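Local coordinates for protein cysteine desulfurase (Fervidobacterium islandicum, PDB 6A6E) that catalyses, with pyridoxal-5'-phosphate as cofactor, the removal of sulfur from cysteine to leave alanine, and probably feeds that sulfur to the Suf iron-sulfur assembly system, at residues A[88-93]-A[218-223]; A[106-111]-A[137-142]; A[178-183]-A[200-205]; A[207-212]-A[225-230]. All coordinates share one frame; numbering follows the deposited sequence.

Contact 1. Residues A[88-93]-A[218-223]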
# COMPACT_ATOMS: atom_id res chain seq x y z
N ASN A 88 -12.82 3.25 -16.66
CA ASN A 88 -13.37 2.78 -17.96
C ASN A 88 -13.42 1.26 -17.98
O ASN A 88 -14.33 0.70 -18.50
CB ASN A 88 -12.55 3.24 -19.17
CG ASN A 88 -12.61 4.77 -19.39
OD1 ASN A 88 -13.47 5.47 -18.84
ND2 ASN A 88 -11.66 5.29 -20.16
N PHE A 89 -12.44 0.60 -17.38
CA PHE A 89 -12.42 -0.86 -17.34
C PHE A 89 -13.61 -1.47 -16.60
O PHE A 89 -14.01 -2.61 -16.91
CB PHE A 89 -11.16 -1.29 -16.63
CG PHE A 89 -10.89 -2.76 -16.66
CD1 PHE A 89 -10.57 -3.39 -17.84
CD2 PHE A 89 -10.87 -3.50 -15.48
CE1 PHE A 89 -10.30 -4.74 -17.87
CE2 PHE A 89 -10.53 -4.85 -15.50
CZ PHE A 89 -10.25 -5.46 -16.69
N LEU A 90 -14.11 -0.76 -15.56
CA LEU A 90 -15.24 -1.26 -14.77
C LEU A 90 -16.58 -0.60 -15.17
O LEU A 90 -17.60 -0.83 -14.56
CB LEU A 90 -15.03 -0.98 -13.31
CG LEU A 90 -13.80 -1.68 -12.65
CD1 LEU A 90 -13.77 -1.27 -11.21
CD2 LEU A 90 -13.81 -3.21 -12.70
N ASN A 91 -16.57 0.31 -16.14
CA ASN A 91 -17.74 1.18 -16.43
C ASN A 91 -18.20 2.02 -15.26
O ASN A 91 -19.43 2.14 -14.98
CB ASN A 91 -18.91 0.34 -17.00
CG ASN A 91 -19.95 1.21 -17.69
OD1 ASN A 91 -19.61 2.24 -18.22
ND2 ASN A 91 -21.24 0.84 -17.57
N ALA A 92 -17.25 2.60 -14.54
CA ALA A 92 -17.55 3.53 -13.44
C ALA A 92 -17.16 4.87 -13.85
O ALA A 92 -16.47 5.05 -14.86
CB ALA A 92 -16.81 3.21 -12.14
N SER A 93 -17.52 5.83 -13.02
CA SER A 93 -17.03 7.14 -13.27
C SER A 93 -15.72 7.31 -12.42
O SER A 93 -15.48 6.56 -11.43
CB SER A 93 -18.16 8.15 -13.03
OG SER A 93 -17.83 8.91 -11.94
N LYS A 218 -12.67 -11.90 -16.05
CA LYS A 218 -13.99 -11.75 -16.56
C LYS A 218 -14.44 -10.31 -16.54
O LYS A 218 -14.24 -9.59 -15.54
CB LYS A 218 -14.94 -12.60 -15.76
CG LYS A 218 -16.35 -12.49 -16.27
CD LYS A 218 -17.29 -13.39 -15.52
CE LYS A 218 -18.38 -13.75 -16.46
NZ LYS A 218 -19.39 -14.40 -15.62
N LYS A 219 -15.08 -9.91 -17.63
CA LYS A 219 -15.66 -8.60 -17.73
C LYS A 219 -16.60 -8.24 -16.58
O LYS A 219 -17.52 -9.00 -16.22
CB LYS A 219 -16.37 -8.39 -19.06
CG LYS A 219 -16.58 -6.92 -19.32
CD LYS A 219 -17.50 -6.63 -20.48
CE LYS A 219 -17.92 -5.16 -20.46
NZ LYS A 219 -18.26 -4.72 -21.85
N VAL A 220 -16.36 -7.06 -16.00
CA VAL A 220 -17.16 -6.58 -14.87
C VAL A 220 -17.67 -5.17 -15.23
O VAL A 220 -16.89 -4.29 -15.61
CB VAL A 220 -16.34 -6.59 -13.57
CG1 VAL A 220 -17.02 -5.81 -12.45
CG2 VAL A 220 -16.09 -8.02 -13.07
N ASP A 221 -18.99 -4.99 -15.20
CA ASP A 221 -19.63 -3.73 -15.49
C ASP A 221 -20.46 -3.42 -14.27
O ASP A 221 -21.52 -4.02 -14.05
CB ASP A 221 -20.48 -3.86 -16.73
CG ASP A 221 -21.30 -2.60 -17.03
OD1 ASP A 221 -21.61 -1.79 -16.11
OD2 ASP A 221 -21.60 -2.41 -18.23
N VAL A 222 -19.97 -2.47 -13.45
CA VAL A 222 -20.55 -2.27 -12.11
C VAL A 222 -21.99 -1.74 -12.17
O VAL A 222 -22.75 -1.88 -11.20
CB VAL A 222 -19.64 -1.34 -11.23
CG1 VAL A 222 -18.32 -2.06 -10.93
CG2 VAL A 222 -19.38 0.01 -11.89
N LYS A 223 -22.33 -1.08 -13.27
CA LYS A 223 -23.69 -0.54 -13.46
C LYS A 223 -24.70 -1.60 -13.79
O LYS A 223 -25.81 -1.58 -13.26
CB LYS A 223 -23.71 0.52 -14.55
CG LYS A 223 -22.80 1.72 -14.30
CD LYS A 223 -23.39 2.78 -13.36
CE LYS A 223 -23.52 2.29 -11.91
NZ LYS A 223 -23.94 3.31 -10.88
O HOH W 1 -13.96 -5.45 -16.68
O HOH W 2 -16.92 -3.03 -17.79
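Leu90 and Val222 make the tight half of this contact. Val222 N donates to Leu90 O at 3.1 Å, and beside that bond the side chains close up. Leu90 and Val220 lie side by side and point the same way, CD2 against CG1 at 4.1 Å. Ala92 CB touches Val222 CG2, also at 4.1 Å. A chi1 of -66° leaves Val222 CG2 between its own backbone N and carbonyl carbon, 3.3 Å from Leu90 O, so this carbonyl is met by a methyl as well as by an N-H. Tyr247 of strand 244-248 and Ile97 of strand 97-100 continue the apolar packing. Two helix ends meet here: Asn91, with positive phi, closes a Schellman motif after helix 70-90, and Asp221 is the N-cap of helix 222-225, its OD1 taking a weak bond from Lys223 N and a hydrogen bond from Lys224 N. The solvent side is looser and polar. Asn91 ND2 donates to the same Asp221 OD1 at 3.0 Å. The oxygen lies in the plane of the amide, yet ND2 comes from above the carboxylate, 36° out of its plane, and the two flat groups stand almost perpendicular. Lys223 runs its CG past Asn91 O at 3.5 Å, then bends twice and carries its amine away. Further along, a water accepts from Val220 N at 3.0 Å and also bonds Phe89 O, while sitting above the centre of the Phe89 ring; that ring meets Phe308 edge-to-face.

Contact 2. Residues A[106-111]-A[137-142]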
# COMPACT_ATOMS: atom_id res chain seq x y z
N GLY A 106 -9.42 -2.68 1.23
CA GLY A 106 -10.78 -2.33 0.80
C GLY A 106 -11.91 -2.85 1.66
O GLY A 106 -12.78 -2.09 2.03
N ILE A 107 -11.88 -4.12 2.01
CA ILE A 107 -12.89 -4.69 2.87
C ILE A 107 -12.82 -4.06 4.25
O ILE A 107 -13.85 -3.74 4.88
CB ILE A 107 -12.85 -6.25 2.98
CG1 ILE A 107 -13.06 -6.95 1.63
CG2 ILE A 107 -13.91 -6.78 3.95
CD1 ILE A 107 -14.47 -6.81 1.11
N ASN A 108 -11.61 -3.93 4.78
CA ASN A 108 -11.49 -3.31 6.10
C ASN A 108 -12.03 -1.86 6.09
O ASN A 108 -12.66 -1.43 7.06
CB ASN A 108 -10.03 -3.33 6.59
CG ASN A 108 -9.64 -4.67 7.17
OD1 ASN A 108 -9.80 -4.90 8.39
ND2 ASN A 108 -9.14 -5.59 6.31
N PHE A 109 -11.75 -1.13 5.00
CA PHE A 109 -12.21 0.23 4.80
C PHE A 109 -13.76 0.23 4.93
O PHE A 109 -14.35 1.06 5.66
CB PHE A 109 -11.70 0.68 3.45
CG PHE A 109 -12.21 1.99 2.93
CD1 PHE A 109 -13.57 2.32 2.90
CD2 PHE A 109 -11.32 2.85 2.29
CE1 PHE A 109 -14.02 3.52 2.35
CE2 PHE A 109 -11.76 4.04 1.72
CZ PHE A 109 -13.12 4.38 1.79
N LEU A 110 -14.41 -0.70 4.26
CA LEU A 110 -15.88 -0.73 4.25
C LEU A 110 -16.47 -1.02 5.64
O LEU A 110 -17.39 -0.32 6.05
CB LEU A 110 -16.40 -1.69 3.18
CG LEU A 110 -16.11 -1.20 1.79
CD1 LEU A 110 -16.49 -2.20 0.74
CD2 LEU A 110 -16.88 0.10 1.53
N VAL A 111 -15.98 -2.03 6.33
CA VAL A 111 -16.54 -2.39 7.61
C VAL A 111 -16.44 -1.20 8.57
O VAL A 111 -17.45 -0.82 9.21
CB VAL A 111 -15.81 -3.57 8.34
CG1 VAL A 111 -16.54 -3.88 9.64
CG2 VAL A 111 -15.74 -4.79 7.51
N LEU A 137 -14.14 -12.14 5.63
CA LEU A 137 -14.72 -12.91 6.70
C LEU A 137 -14.20 -12.39 8.04
O LEU A 137 -14.98 -11.89 8.86
CB LEU A 137 -14.55 -14.42 6.50
CG LEU A 137 -15.27 -15.35 7.51
CD1 LEU A 137 -15.62 -16.67 6.89
CD2 LEU A 137 -14.43 -15.59 8.74
N VAL A 138 -12.89 -12.41 8.23
CA VAL A 138 -12.33 -12.01 9.50
C VAL A 138 -12.64 -10.58 9.88
O VAL A 138 -12.92 -10.35 11.05
CB VAL A 138 -10.81 -12.23 9.57
CG1 VAL A 138 -10.28 -11.91 10.96
CG2 VAL A 138 -10.54 -13.67 9.19
N PRO A 139 -12.63 -9.61 8.94
CA PRO A 139 -12.97 -8.29 9.46
C PRO A 139 -14.39 -8.23 10.07
O PRO A 139 -14.59 -7.62 11.11
CB PRO A 139 -12.88 -7.37 8.23
CG PRO A 139 -12.08 -8.09 7.21
CD PRO A 139 -12.25 -9.56 7.51
N TRP A 140 -15.36 -8.83 9.39
CA TRP A 140 -16.74 -8.86 9.86
C TRP A 140 -16.85 -9.58 11.22
O TRP A 140 -17.38 -9.04 12.14
CB TRP A 140 -17.64 -9.54 8.81
CG TRP A 140 -17.59 -8.91 7.44
CD1 TRP A 140 -17.06 -9.47 6.31
CD2 TRP A 140 -18.13 -7.66 7.04
NE1 TRP A 140 -17.16 -8.60 5.26
CE2 TRP A 140 -17.87 -7.51 5.67
CE3 TRP A 140 -18.82 -6.64 7.70
CZ2 TRP A 140 -18.24 -6.36 4.97
CZ3 TRP A 140 -19.22 -5.55 6.99
CH2 TRP A 140 -18.93 -5.43 5.65
N VAL A 141 -16.26 -10.76 11.34
CA VAL A 141 -16.40 -11.56 12.55
C VAL A 141 -15.68 -10.87 13.71
O VAL A 141 -16.27 -10.68 14.78
CB VAL A 141 -15.84 -12.95 12.35
CG1 VAL A 141 -15.70 -13.69 13.65
CG2 VAL A 141 -16.66 -13.69 11.30
N ARG A 142 -14.46 -10.40 13.50
CA ARG A 142 -13.77 -9.70 14.57
C ARG A 142 -14.39 -8.33 14.91
O ARG A 142 -14.58 -7.99 16.10
CB ARG A 142 -12.29 -9.49 14.29
CG ARG A 142 -11.53 -8.84 15.48
CD ARG A 142 -11.62 -9.71 16.73
NE ARG A 142 -10.76 -9.25 17.80
CZ ARG A 142 -10.48 -9.97 18.89
NH1 ARG A 142 -11.05 -11.15 19.14
NH2 ARG A 142 -9.59 -9.51 19.75
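Val111 lays a methyl over one face of the indole of Trp140, a CH-pi contact: CG2 stands 3.5 Å from the centroid of the six-membered ring, only 8° off its normal. With CG1 trans to the backbone N (chi1 -177°), the valine leaves CG2 to lie over the ring, while CG1 comes to 4.1 Å from Trp140 CE3. The remaining apolar contacts gather round Pro139. Val111 CG2 also touches Pro139 CB at 3.9 Å, so one methyl fills the corner between proline and indole. Ile107 CG2 does the same one turn earlier, 4.0 Å from Pro139 CG and 3.9 Å from Trp140 NE1; its side chain crosses both at about a right angle. Polar groups act at the margins, and none forms a hydrogen bond across the two segments. Asn108 lays its amide across Pro139, with OD1 4.0 Å from CB, while its ND2 bonds Thr104 O and Tyr261 O of the second subunit. Trp140 NE1 donates to Asn136 OD1, which helps fix the turn of the indole. Replacing the tryptophan by an alanine would probably open a gap under Val111 CG2 and leave Asn136 without this partner. The axes of the two helix segments come within 9.8 Å, at a crossing angle of -31°. Trp140 and Ile107 rest on Ile208 of strand 206-210, Trp140 also on Val126 and Ile128 of strand 125-129, and Arg142 reaches Glu257 of the second subunit in a salt bridge.

Contact 3. Residues A[178-183]-A[200-205]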
# COMPACT_ATOMS: atom_id res chain seq x y z
N LYS A 178 -28.64 -5.61 6.65
CA LYS A 178 -28.19 -4.26 6.40
C LYS A 178 -27.07 -4.26 5.33
O LYS A 178 -27.04 -3.39 4.44
CB LYS A 178 -27.76 -3.59 7.71
CG LYS A 178 -27.49 -2.09 7.56
CD LYS A 178 -28.77 -1.35 7.13
CE LYS A 178 -28.92 0.02 7.73
NZ LYS A 178 -28.98 -0.09 9.22
N VAL A 179 -26.22 -5.27 5.37
CA VAL A 179 -25.08 -5.41 4.42
C VAL A 179 -25.00 -6.87 3.96
O VAL A 179 -25.18 -7.78 4.77
CB VAL A 179 -23.73 -5.01 5.10
CG1 VAL A 179 -22.53 -5.27 4.21
CG2 VAL A 179 -23.81 -3.57 5.44
N VAL A 180 -24.75 -7.06 2.67
CA VAL A 180 -24.44 -8.36 2.10
C VAL A 180 -23.02 -8.22 1.47
O VAL A 180 -22.81 -7.32 0.64
CB VAL A 180 -25.45 -8.76 1.00
CG1 VAL A 180 -25.07 -10.05 0.27
CG2 VAL A 180 -26.83 -9.00 1.60
N SER A 181 -22.08 -9.05 1.87
CA SER A 181 -20.74 -9.04 1.28
C SER A 181 -20.44 -10.40 0.78
O SER A 181 -20.38 -11.33 1.55
CB SER A 181 -19.69 -8.60 2.29
OG SER A 181 -18.44 -8.27 1.66
N ILE A 182 -20.21 -10.54 -0.50
CA ILE A 182 -20.00 -11.84 -1.02
C ILE A 182 -18.92 -11.84 -2.08
O ILE A 182 -18.74 -10.83 -2.76
CB ILE A 182 -21.36 -12.37 -1.64
CG1 ILE A 182 -21.21 -13.86 -1.99
CG2 ILE A 182 -21.78 -11.56 -2.85
CD1 ILE A 182 -22.51 -14.58 -2.21
N THR A 183 -18.27 -13.00 -2.25
CA THR A 183 -17.26 -13.15 -3.27
C THR A 183 -17.90 -13.18 -4.65
O THR A 183 -19.01 -13.65 -4.86
CB THR A 183 -16.42 -14.43 -3.06
OG1 THR A 183 -15.40 -14.46 -4.04
CG2 THR A 183 -17.25 -15.75 -3.16
N GLU A 200 -30.92 -8.65 -6.54
CA GLU A 200 -32.44 -8.60 -6.46
C GLU A 200 -33.02 -9.27 -5.27
O GLU A 200 -34.03 -8.78 -4.72
CB GLU A 200 -33.12 -9.14 -7.73
CG GLU A 200 -32.58 -8.58 -9.03
CD GLU A 200 -32.57 -7.06 -9.10
OE1 GLU A 200 -33.32 -6.42 -8.32
OE2 GLU A 200 -31.80 -6.50 -9.94
N THR A 201 -32.40 -10.36 -4.81
CA THR A 201 -32.90 -11.02 -3.60
C THR A 201 -32.74 -10.13 -2.36
O THR A 201 -33.57 -10.13 -1.48
CB THR A 201 -32.14 -12.34 -3.40
OG1 THR A 201 -32.25 -13.11 -4.60
CG2 THR A 201 -32.62 -13.10 -2.21
N PHE A 202 -31.64 -9.39 -2.27
CA PHE A 202 -31.42 -8.54 -1.10
C PHE A 202 -31.39 -7.10 -1.58
O PHE A 202 -30.33 -6.41 -1.63
CB PHE A 202 -30.14 -8.94 -0.38
CG PHE A 202 -30.16 -10.36 0.11
CD1 PHE A 202 -30.91 -10.70 1.21
CD2 PHE A 202 -29.51 -11.35 -0.56
CE1 PHE A 202 -30.95 -11.99 1.64
CE2 PHE A 202 -29.56 -12.65 -0.14
CZ PHE A 202 -30.27 -12.96 0.98
N LYS A 203 -32.57 -6.66 -1.96
CA LYS A 203 -32.74 -5.45 -2.72
C LYS A 203 -32.40 -4.19 -1.91
O LYS A 203 -31.88 -3.24 -2.46
CB LYS A 203 -34.18 -5.41 -3.23
CG LYS A 203 -34.40 -4.33 -4.22
CD LYS A 203 -34.01 -4.71 -5.60
CE LYS A 203 -34.39 -3.53 -6.46
NZ LYS A 203 -33.80 -3.68 -7.80
N ASN A 204 -32.66 -4.22 -0.61
CA ASN A 204 -32.36 -3.12 0.30
C ASN A 204 -31.00 -3.15 0.96
O ASN A 204 -30.72 -2.25 1.75
CB ASN A 204 -33.32 -3.13 1.46
CG ASN A 204 -34.65 -2.61 1.09
OD1 ASN A 204 -34.74 -1.49 0.67
ND2 ASN A 204 -35.67 -3.46 1.17
N ALA A 205 -30.18 -4.16 0.69
CA ALA A 205 -28.89 -4.26 1.39
C ALA A 205 -27.86 -3.39 0.71
O ALA A 205 -28.00 -3.05 -0.46
CB ALA A 205 -28.43 -5.70 1.49
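Val180 turns CG1 trans to its backbone N (chi1 173°), which leaves CG2 beside that nitrogen and aimed at Ala205 and Phe202; Phe202 in turn swings its ring carbon CG away from its own carbonyl carbon (chi1 -60°), so that its CB and CG face the same methyl. The two segments belong to one beta-alpha-beta unit: strand 179-183, helix 195-201 and strand 206-210, the last lying parallel and next to the first in the large sheet. What packs here is the turn after the helix, against the start of the first strand. Val180 CG2 lies 3.7 Å from Ala205 CB and 3.9 Å from Phe202 CB, and the valine and phenylalanine side chains cross at about a right angle. No hydrogen bond joins the segments; beyond the methyl contacts, Lys178 O comes 3.7 Å from Ala205 CA, while the lysine side chain heads off to a salt bridge with Asp124. A type I turn from Phe202 to Ala205, closed by Ala205 N to Phe202 O at 3.2 Å, brings both hydrophobic residues onto Val180. Arg199 NH2 holds the carbonyls of Phe202 and Ala205 from the helix side. At its far end the strand delivers Thr183 to the cofactor pocket. On the outer side of the turn Lys203 NZ bridges back to Glu200 OE1 at 2.8 Å, on the syn lone pair. Thr201 CG2 lies 3.7 Å above the plane of the Phe202 ring on one face, offset toward its rim.

Contact 4. Residues A[207-212]-A[225-230]. With PLP (pyridoxal-5'-phosphate), chain E.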
# COMPACT_ATOMS: atom_id res chain seq x y z
N LEU A 207 -24.75 -3.79 -0.87
CA LEU A 207 -24.08 -4.94 -1.48
C LEU A 207 -22.58 -4.68 -1.89
O LEU A 207 -22.26 -3.87 -2.79
CB LEU A 207 -24.89 -5.44 -2.68
CG LEU A 207 -24.31 -6.61 -3.49
CD1 LEU A 207 -24.09 -7.90 -2.71
CD2 LEU A 207 -25.24 -6.86 -4.66
N ILE A 208 -21.71 -5.48 -1.26
CA ILE A 208 -20.29 -5.50 -1.53
C ILE A 208 -19.90 -6.80 -2.22
O ILE A 208 -20.27 -7.92 -1.78
CB ILE A 208 -19.49 -5.39 -0.20
CG1 ILE A 208 -19.94 -4.17 0.56
CG2 ILE A 208 -17.97 -5.41 -0.48
CD1 ILE A 208 -19.59 -4.21 2.03
N VAL A 209 -19.09 -6.68 -3.28
CA VAL A 209 -18.53 -7.83 -3.91
C VAL A 209 -17.02 -7.82 -3.79
O VAL A 209 -16.38 -6.82 -4.12
CB VAL A 209 -18.97 -7.89 -5.40
CG1 VAL A 209 -18.21 -8.93 -6.16
CG2 VAL A 209 -20.47 -8.22 -5.48
N ASP A 210 -16.49 -8.94 -3.29
CA ASP A 210 -15.10 -9.27 -3.33
C ASP A 210 -14.78 -9.85 -4.67
O ASP A 210 -15.00 -11.03 -4.93
CB ASP A 210 -14.73 -10.20 -2.14
CG ASP A 210 -13.26 -10.71 -2.18
OD1 ASP A 210 -12.54 -10.33 -3.10
OD2 ASP A 210 -12.87 -11.55 -1.31
N GLY A 211 -14.13 -9.01 -5.48
CA GLY A 211 -13.84 -9.26 -6.85
C GLY A 211 -12.45 -9.79 -7.13
O GLY A 211 -12.06 -9.88 -8.32
N ALA A 212 -11.69 -10.17 -6.09
CA ALA A 212 -10.22 -10.41 -6.31
C ALA A 212 -9.93 -11.47 -7.37
O ALA A 212 -8.94 -11.35 -8.12
CB ALA A 212 -9.50 -10.78 -5.00
N LEU A 225 -24.24 -4.82 -12.92
CA LEU A 225 -24.35 -5.66 -11.70
C LEU A 225 -25.13 -4.90 -10.63
O LEU A 225 -25.78 -5.54 -9.78
CB LEU A 225 -22.98 -6.07 -11.15
CG LEU A 225 -22.11 -6.88 -12.08
CD1 LEU A 225 -20.74 -7.08 -11.44
CD2 LEU A 225 -22.81 -8.20 -12.39
N ASP A 226 -25.05 -3.56 -10.66
CA ASP A 226 -25.70 -2.70 -9.66
C ASP A 226 -25.22 -2.90 -8.20
O ASP A 226 -25.94 -2.64 -7.21
CB ASP A 226 -27.22 -2.84 -9.73
CG ASP A 226 -27.94 -1.66 -9.04
OD1 ASP A 226 -27.41 -0.52 -9.06
OD2 ASP A 226 -29.01 -1.85 -8.43
N VAL A 227 -23.98 -3.38 -8.08
CA VAL A 227 -23.35 -3.46 -6.78
C VAL A 227 -23.14 -2.09 -6.21
O VAL A 227 -22.96 -1.11 -6.92
CB VAL A 227 -21.96 -4.18 -6.84
CG1 VAL A 227 -22.09 -5.61 -7.28
CG2 VAL A 227 -20.97 -3.49 -7.72
N ASP A 228 -23.15 -2.00 -4.89
CA ASP A 228 -22.80 -0.77 -4.20
C ASP A 228 -21.30 -0.52 -4.08
O ASP A 228 -20.86 0.62 -4.19
CB ASP A 228 -23.47 -0.82 -2.86
CG ASP A 228 -25.06 -0.87 -3.02
OD1 ASP A 228 -25.59 -0.12 -3.85
OD2 ASP A 228 -25.71 -1.72 -2.42
N PHE A 229 -20.55 -1.57 -3.81
CA PHE A 229 -19.11 -1.51 -3.69
C PHE A 229 -18.55 -2.76 -4.32
O PHE A 229 -19.17 -3.84 -4.23
CB PHE A 229 -18.64 -1.42 -2.22
CG PHE A 229 -19.13 -0.22 -1.49
CD1 PHE A 229 -18.51 0.99 -1.65
CD2 PHE A 229 -20.29 -0.30 -0.74
CE1 PHE A 229 -18.99 2.11 -1.06
CE2 PHE A 229 -20.76 0.83 -0.10
CZ PHE A 229 -20.12 2.04 -0.26
N LEU A 230 -17.37 -2.60 -4.96
CA LEU A 230 -16.55 -3.72 -5.42
C LEU A 230 -15.05 -3.45 -5.10
O LEU A 230 -14.56 -2.34 -5.27
CB LEU A 230 -16.71 -3.89 -6.93
CG LEU A 230 -16.03 -5.12 -7.56
CD1 LEU A 230 -17.01 -5.98 -8.30
CD2 LEU A 230 -14.96 -4.68 -8.54
N1 PLP E . -10.58 -12.58 -1.78
C2 PLP E . -10.37 -13.47 -2.72
C2A PLP E . -11.49 -14.30 -3.25
C3 PLP E . -8.99 -13.63 -3.19
O3 PLP E . -8.76 -14.54 -4.12
C4 PLP E . -7.93 -12.77 -2.67
C4A PLP E . -6.56 -12.80 -3.16
C5 PLP E . -8.28 -11.84 -1.59
C6 PLP E . -9.59 -11.83 -1.23
C5A PLP E . -7.23 -10.96 -0.90
O4P PLP E . -6.35 -10.17 -1.69
P PLP E . -5.03 -9.39 -1.16
O1P PLP E . -5.45 -8.34 -0.22
O2P PLP E . -4.20 -10.52 -0.61
O3P PLP E . -4.54 -8.82 -2.46
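Strands 206-210 and 229-233 run parallel, Leu207 O accepting from Phe229 N and Phe229 O from Val209 N, each at 3.0 Å, while Asp228 N adds a weak bond to Leu207 O. At the start of the pairing the Asp228 side chain takes the place of a backbone acceptor: its CG sits beside the backbone N (chi1 -62°), and OD2 receives Leu207 N at 2.8 Å on its anti lone pair, nearly straight at 176°. That buried carboxylate is shared, OD2 also pairing with Arg199 and OD1 with Lys249. Side chains then alternate between the faces of the sheet. Ile208 CG1 meets Phe229 CD2 at 4.1 Å on one face, toward Leu110 of helix 103-116. On the other, Val209 parts its methyls: CG2 is 3.6 Å from Val227 CG1, the two side chains crossing at about a right angle, and CG1 is 3.8 Å from Leu230 CD1. Past the last pair the first strand delivers Asp210 to the cofactor, with OD2 2.6 Å from N1 of pyridoxal-5'-phosphate. Its other oxygen, OD1, accepts from Ala212 N in an Asx turn, which probably steadies the carboxylate; Ala212 CB lies over a face of the pyridine ring, 3.4 Å from C3. With an alanine in place of Asp210, the pyridine nitrogen would probably lose its carboxylate partner and Ala212 N its acceptor. A strand end presenting an aspartate to the pyridine nitrogen is a hallmark of the fold type I, aminotransferase-like PLP enzymes.

Contact 4 lies at the middle of the group. Strand 179-183 of contact 3 pairs with its strand 206-210, Val180 O and Ile208 N standing 2.9 Å apart, a probable hydrogen bond. Contact 2 packs on one face of this sheet, where Leu110 CD2 reaches Phe229 CD1 at 3.7 Å and Trp140 CZ2 reaches Ser181 CB of contact 3 at 3.8 Å. Contact 1 lies on the other face, Val220 CG1 being 4.2 Å from Leu230 CD1. Contact 4 holds the PLP partners Asp210 and Ala212, and contact 3 adds Thr183. The Ile107 side chain is about 7 Å from PLP, that of Val220 about 13 Å.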